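Local atomic coordinates of Cow rumen GH26 endo-mannanase (Metagenome, PDB entry 6UEH), a protein that probably hydrolyses internal beta-1,4-mannosidic linkages of mannans such as galactomannan, as an endo-mannanase of glycoside hydrolase family 26. Residues Gln173-Gly178 with Thr221-Glu226; Phe207-Tyr210 with Gly215-Asp218. One frame throughout, in Å; residues are numbered along the deposited sequence.

Interaction 1 of 2, residues Gln173-Gly178 with Thr221-Glu226; sequences QQEIYG and TERVIE
Arg223 and Glu175 make this contact almost alone, a worked example of one ion pair joining the residue just past a barrel strand to a surrounding helix. Along 221-226 the chain first passes Thr221 and Glu222, which turn to helix 280-301, and then Arg223 reaches across. Its chain bends at chi3 (-58°), which brings the NE side of the guanidinium, not its far end, against the carboxylate. NE lies 3.1 Å from Glu175 OE1 and 3.1 Å from Glu175 OE2, so its hydrogen is shared between both oxygens. NH2 adds a bond to OE2, 3.1 Å between Arg223 NH2 and Glu175 OE2, lying in the guanidinium plane but coming from above the carboxylate plane. The two planes stand 41° apart, and no bond is straight. Glu175 OE1 also pairs with Arg203, a second arginine that would probably favour the charged form of the carboxylate, while Arg223 NH1 donates to Asp218 O and the guanidinium makes a cation-pi contact with Tyr185. An alanine here would take away the three bonds to Glu175 and is likely to leave it with Arg203 as its remaining charged mate, and the Asp218 carbonyl without this donor. Beyond Arg223, Val224 packs on Phe205 and Leu299; helix 220-230 thus packs on both strand 202-206 and helix 280-301, tied to the loop that follows strand 169-174.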
loop_
_atom_site.group_PDB
_atom_site.type_symbol
_atom_site.label_atom_id
_atom_site.label_comp_id
_atom_site.label_asym_id
_atom_site.label_seq_id
_atom_site.Cartn_x
_atom_site.Cartn_y
_atom_site.Cartn_z
ATOM N N GLN A 173 2.242 -10.311 -11.742
ATOM C CA GLN A 173 3.059 -9.675 -12.769
ATOM C C GLN A 173 2.195 -8.903 -13.757
ATOM O O GLN A 173 1.209 -9.430 -14.270
ATOM C CB GLN A 173 3.896 -10.715 -13.519
ATOM C CG GLN A 173 4.740 -10.130 -14.644
ATOM C CD GLN A 173 5.773 -9.139 -14.135
ATOM O OE1 GLN A 173 6.486 -9.412 -13.169
ATOM N NE2 GLN A 173 5.851 -7.980 -14.779
ATOM N N GLN A 174 2.568 -7.655 -14.020
ATOM C CA GLN A 174 1.877 -6.844 -15.015
ATOM C C GLN A 174 2.381 -7.186 -16.413
ATOM O O GLN A 174 3.592 -7.283 -16.629
ATOM C CB GLN A 174 2.078 -5.351 -14.737
ATOM C CG GLN A 174 1.280 -4.431 -15.652
ATOM C CD GLN A 174 -0.181 -4.328 -15.243
ATOM O OE1 GLN A 174 -0.539 -4.609 -14.100
ATOM N NE2 GLN A 174 -1.031 -3.924 -16.179
ATOM N N GLU A 175 1.460 -7.372 -17.356
ATOM C CA GLU A 175 1.833 -7.619 -18.745
ATOM C C GLU A 175 2.135 -6.301 -19.450
ATOM O O GLU A 175 1.773 -5.229 -18.969
ATOM C CB GLU A 175 0.728 -8.373 -19.496
ATOM C CG GLU A 175 -0.476 -7.518 -19.871
ATOM C CD GLU A 175 -1.436 -8.233 -20.809
ATOM O OE1 GLU A 175 -1.228 -9.435 -21.080
ATOM O OE2 GLU A 175 -2.401 -7.594 -21.279
ATOM N N ILE A 176 2.794 -6.396 -20.598
ATOM C CA ILE A 176 3.220 -5.223 -21.351
ATOM C C ILE A 176 2.018 -4.439 -21.887
ATOM O O ILE A 176 0.928 -4.992 -22.056
ATOM C CB ILE A 176 4.151 -5.637 -22.522
ATOM C CG1 ILE A 176 4.894 -4.431 -23.109
ATOM C CG2 ILE A 176 3.374 -6.405 -23.587
ATOM C CD1 ILE A 176 6.045 -3.933 -22.252
ATOM N N TYR A 177 2.216 -3.144 -22.121
ATOM C CA TYR A 177 1.201 -2.304 -22.751
ATOM C C TYR A 177 0.843 -2.844 -24.131
ATOM O O TYR A 177 1.650 -3.529 -24.764
ATOM C CB TYR A 177 1.692 -0.858 -22.862
ATOM C CG TYR A 177 3.011 -0.712 -23.594
ATOM C CD1 TYR A 177 3.057 -0.628 -24.982
ATOM C CD2 TYR A 177 4.212 -0.659 -22.895
ATOM C CE1 TYR A 177 4.262 -0.496 -25.652
ATOM C CE2 TYR A 177 5.418 -0.527 -23.555
ATOM C CZ TYR A 177 5.439 -0.446 -24.932
ATOM O OH TYR A 177 6.643 -0.315 -25.588
ATOM N N GLY A 178 -0.364 -2.529 -24.594
ATOM C CA GLY A 178 -0.850 -3.011 -25.876
ATOM C C GLY A 178 0.091 -2.693 -27.023
ATOM O O GLY A 178 0.480 -1.544 -27.212
ATOM N N THR A 221 -9.030 -7.999 -23.261
ATOM C CA THR A 221 -10.174 -8.757 -22.761
ATOM C C THR A 221 -10.034 -10.252 -23.038
ATOM O O THR A 221 -10.315 -11.079 -22.170
ATOM C CB THR A 221 -11.489 -8.240 -23.374
ATOM O OG1 THR A 221 -11.634 -6.846 -23.078
ATOM C CG2 THR A 221 -12.685 -9.002 -22.811
ATOM N N GLU A 222 -9.584 -10.597 -24.241
ATOM C CA GLU A 222 -9.344 -11.993 -24.585
ATOM C C GLU A 222 -8.254 -12.604 -23.704
ATOM O O GLU A 222 -8.389 -13.734 -23.240
ATOM C CB GLU A 222 -8.966 -12.131 -26.061
ATOM C CG GLU A 222 -10.133 -11.978 -27.031
ATOM C CD GLU A 222 -10.516 -10.529 -27.287
ATOM O OE1 GLU A 222 -9.879 -9.622 -26.711
ATOM O OE2 GLU A 222 -11.459 -10.296 -28.077
ATOM N N ARG A 223 -7.179 -11.857 -23.465
ATOM C CA ARG A 223 -6.087 -12.370 -22.640
ATOM C C ARG A 223 -6.509 -12.521 -21.180
ATOM O O ARG A 223 -6.031 -13.415 -20.486
ATOM C CB ARG A 223 -4.851 -11.470 -22.746
ATOM C CG ARG A 223 -4.118 -11.591 -24.080
ATOM C CD ARG A 223 -2.768 -10.877 -24.063
ATOM N NE ARG A 223 -2.904 -9.461 -23.732
ATOM C CZ ARG A 223 -3.239 -8.517 -24.605
ATOM N NH1 ARG A 223 -3.481 -8.835 -25.870
ATOM N NH2 ARG A 223 -3.342 -7.254 -24.211
ATOM N N VAL A 224 -7.409 -11.657 -20.717
ATOM C CA VAL A 224 -7.945 -11.787 -19.365
ATOM C C VAL A 224 -8.752 -13.077 -19.247
ATOM O O VAL A 224 -8.600 -13.837 -18.288
ATOM C CB VAL A 224 -8.834 -10.589 -18.978
ATOM C CG1 VAL A 224 -9.524 -10.847 -17.645
ATOM C CG2 VAL A 224 -8.011 -9.312 -18.915
ATOM N N ILE A 225 -9.609 -13.317 -20.236
ATOM C CA ILE A 225 -10.407 -14.534 -20.290
ATOM C C ILE A 225 -9.509 -15.768 -20.348
ATOM O O ILE A 225 -9.735 -16.747 -19.634
ATOM C CB ILE A 225 -11.356 -14.526 -21.502
ATOM C CG1 ILE A 225 -12.400 -13.417 -21.342
ATOM C CG2 ILE A 225 -12.027 -15.881 -21.672
ATOM C CD1 ILE A 225 -13.321 -13.264 -22.531
ATOM N N GLU A 226 -8.483 -15.703 -21.191
ATOM C CA GLU A 226 -7.531 -16.796 -21.333
ATOM C C GLU A 226 -6.852 -17.102 -19.999
ATOM O O GLU A 226 -6.759 -18.259 -19.592
ATOM C CB GLU A 226 -6.484 -16.456 -22.400
ATOM C CG GLU A 226 -5.711 -17.652 -22.944
ATOM C CD GLU A 226 -4.557 -18.071 -22.055
ATOM O OE1 GLU A 226 -4.084 -17.237 -21.252
ATOM O OE2 GLU A 226 -4.121 -19.237 -22.161
#

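Interaction 2 of 2, residues Phe207-Tyr210 with Gly215-Asp218; sequences FMNY and GWDD
Asn209 meets Gly215, Trp216 and Asp218 with backbone and side chain alike, showing how a single asparagine can pin two arms of a loop together. Its carbonyl receives the Trp216 amide, 2.9 Å from Trp216 N to Asn209 O, and Gly215 CA makes a CA-H...O contact with the same oxygen. The side-chain amide serves a different residue: Asn209 ND2 donates to Asp218 OD2 at 2.7 Å, a nearly straight bond (167°) that stays in the amide plane and meets the carboxylate on its anti side. Amide and carboxylate stand 76° apart, so the two flat groups are turned nearly at right angles, their side chains crossing. Over one face of the Trp216 indole lies Asn209 CB, 4.0 Å from the centroid of the five-membered ring, a CH-pi contact. Trp216 has its CG between the backbone N and the carbonyl carbon (chi1 52°), which brings the indole back alongside the asparagine; Asp218 CB sits against a ring face near the rim.

The next shell fixes these groups. One water accepts from Asn209 N and donates to Asp218 OD2, the water oxygen 2.8 Å from Asp218 OD2, giving OD2 a second donor, while Asp218 OD1 is held by Thr220. A second water joins Tyr210 OH to Asp217 OD1, the water oxygen 2.7 Å from Asp217 OD1, which is also bonded by Gln219 N. Farther out, Phe207 packs against helix 280-301.

Residues Phe207-Tyr210 form a type I beta turn, closed by a bond of 3.2 Å from Tyr210 N to Phe207 O. Both segments belong to the loop between strand 202-206 and helix 220-230, a beta-to-alpha connection of the (beta/alpha)8 barrel adopted by family 26 hydrolases.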
loop_
_atom_site.group_PDB
_atom_site.type_symbol
_atom_site.label_atom_id
_atom_site.label_comp_id
_atom_site.label_asym_id
_atom_site.label_seq_id
_atom_site.Cartn_x
_atom_site.Cartn_y
_atom_site.Cartn_z
ATOM N N PHE A 207 -6.858 -1.401 -19.432
ATOM C CA PHE A 207 -7.877 -1.167 -20.450
ATOM C C PHE A 207 -7.760 0.194 -21.128
ATOM O O PHE A 207 -8.725 0.681 -21.715
ATOM C CB PHE A 207 -9.274 -1.308 -19.837
ATOM C CG PHE A 207 -9.638 -2.720 -19.486
ATOM C CD1 PHE A 207 -10.151 -3.573 -20.449
ATOM C CD2 PHE A 207 -9.462 -3.198 -18.199
ATOM C CE1 PHE A 207 -10.480 -4.878 -20.135
ATOM C CE2 PHE A 207 -9.792 -4.499 -17.879
ATOM C CZ PHE A 207 -10.301 -5.340 -18.848
ATOM N N MET A 208 -6.575 0.796 -21.068
ATOM C CA MET A 208 -6.385 2.163 -21.549
ATOM C C MET A 208 -6.684 2.341 -23.040
ATOM O O MET A 208 -7.122 3.411 -23.464
ATOM C CB MET A 208 -4.955 2.625 -21.253
ATOM C CG MET A 208 -3.878 1.732 -21.849
ATOM S SD MET A 208 -2.224 2.178 -21.283
ATOM C CE MET A 208 -2.108 3.853 -21.901
ATOM N N ASN A 209 -6.462 1.299 -23.836
ATOM C CA ASN A 209 -6.588 1.434 -25.286
ATOM C C ASN A 209 -8.021 1.309 -25.800
ATOM O O ASN A 209 -8.276 1.487 -26.990
ATOM C CB ASN A 209 -5.688 0.415 -25.985
ATOM C CG ASN A 209 -4.221 0.770 -25.866
ATOM O OD1 ASN A 209 -3.849 1.939 -25.973
ATOM N ND2 ASN A 209 -3.381 -0.233 -25.627
ATOM N N TYR A 210 -8.953 1.014 -24.902
ATOM C CA TYR A 210 -10.368 1.047 -25.246
ATOM C C TYR A 210 -10.933 2.427 -24.923
ATOM O O TYR A 210 -11.828 2.554 -24.088
ATOM C CB TYR A 210 -11.147 -0.029 -24.489
ATOM C CG TYR A 210 -10.683 -1.453 -24.724
ATOM C CD1 TYR A 210 -11.194 -2.212 -25.772
ATOM C CD2 TYR A 210 -9.752 -2.046 -23.881
ATOM C CE1 TYR A 210 -10.780 -3.521 -25.979
ATOM C CE2 TYR A 210 -9.332 -3.352 -24.077
ATOM C CZ TYR A 210 -9.847 -4.084 -25.127
ATOM O OH TYR A 210 -9.429 -5.382 -25.319
ATOM N N GLY A 215 -8.681 4.928 -29.621
ATOM C CA GLY A 215 -9.020 3.571 -29.242
ATOM C C GLY A 215 -8.827 2.519 -30.313
ATOM O O GLY A 215 -9.074 2.757 -31.496
ATOM N N TRP A 216 -8.368 1.348 -29.886
ATOM C CA TRP A 216 -8.258 0.192 -30.762
ATOM C C TRP A 216 -8.491 -1.069 -29.940
ATOM O O TRP A 216 -8.961 -0.991 -28.804
ATOM C CB TRP A 216 -6.900 0.159 -31.477
ATOM C CG TRP A 216 -5.685 0.277 -30.589
ATOM C CD1 TRP A 216 -5.317 1.357 -29.834
ATOM C CD2 TRP A 216 -4.658 -0.708 -30.402
ATOM N NE1 TRP A 216 -4.139 1.096 -29.176
ATOM C CE2 TRP A 216 -3.713 -0.163 -29.508
ATOM C CE3 TRP A 216 -4.452 -2.000 -30.896
ATOM C CZ2 TRP A 216 -2.579 -0.865 -29.099
ATOM C CZ3 TRP A 216 -3.324 -2.696 -30.489
ATOM C CH2 TRP A 216 -2.403 -2.127 -29.600
ATOM N N ASP A 217 -8.177 -2.224 -30.515
ATOM C CA ASP A 217 -8.413 -3.503 -29.851
ATOM C C ASP A 217 -7.092 -4.229 -29.611
ATOM O O ASP A 217 -6.605 -4.932 -30.495
ATOM C CB ASP A 217 -9.358 -4.374 -30.694
ATOM C CG ASP A 217 -9.857 -5.608 -29.950
ATOM O OD1 ASP A 217 -9.293 -5.954 -28.892
ATOM O OD2 ASP A 217 -10.816 -6.245 -30.436
ATOM N N ASP A 218 -6.519 -4.068 -28.420
ATOM C CA ASP A 218 -5.238 -4.706 -28.118
ATOM C C ASP A 218 -5.425 -6.094 -27.508
ATOM O O ASP A 218 -4.483 -6.668 -26.960
ATOM C CB ASP A 218 -4.380 -3.823 -27.195
ATOM C CG ASP A 218 -5.009 -3.584 -25.821
ATOM O OD1 ASP A 218 -5.942 -4.311 -25.419
ATOM O OD2 ASP A 218 -4.539 -2.659 -25.123
HETATM O O HOH W 1 -6.026 -1.469 -23.130
HETATM O O HOH W 2 -10.850 -7.096 -27.049
#

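Interaction 2 is nested within the chain span closed by interaction 1, and their centres lie about 12 Å apart. They meet most directly where Arg223 NH1 approaches Asp218 O at 2.6 Å, a probable hydrogen bond, so the arginine paired with the residue just past one strand probably also holds the loop beyond the next. Packing adds a second join, with Gly178 C 3.6 Å from Trp216 CH2. Together 173-178, 207-210, 215-218 and 221-226 link successive beta-to-alpha units at the C-terminal ends of the barrel strands, the side on which TIM-barrel glycosidases carry their active sites. The calcium ion belongs to a separate site, outside both contacts.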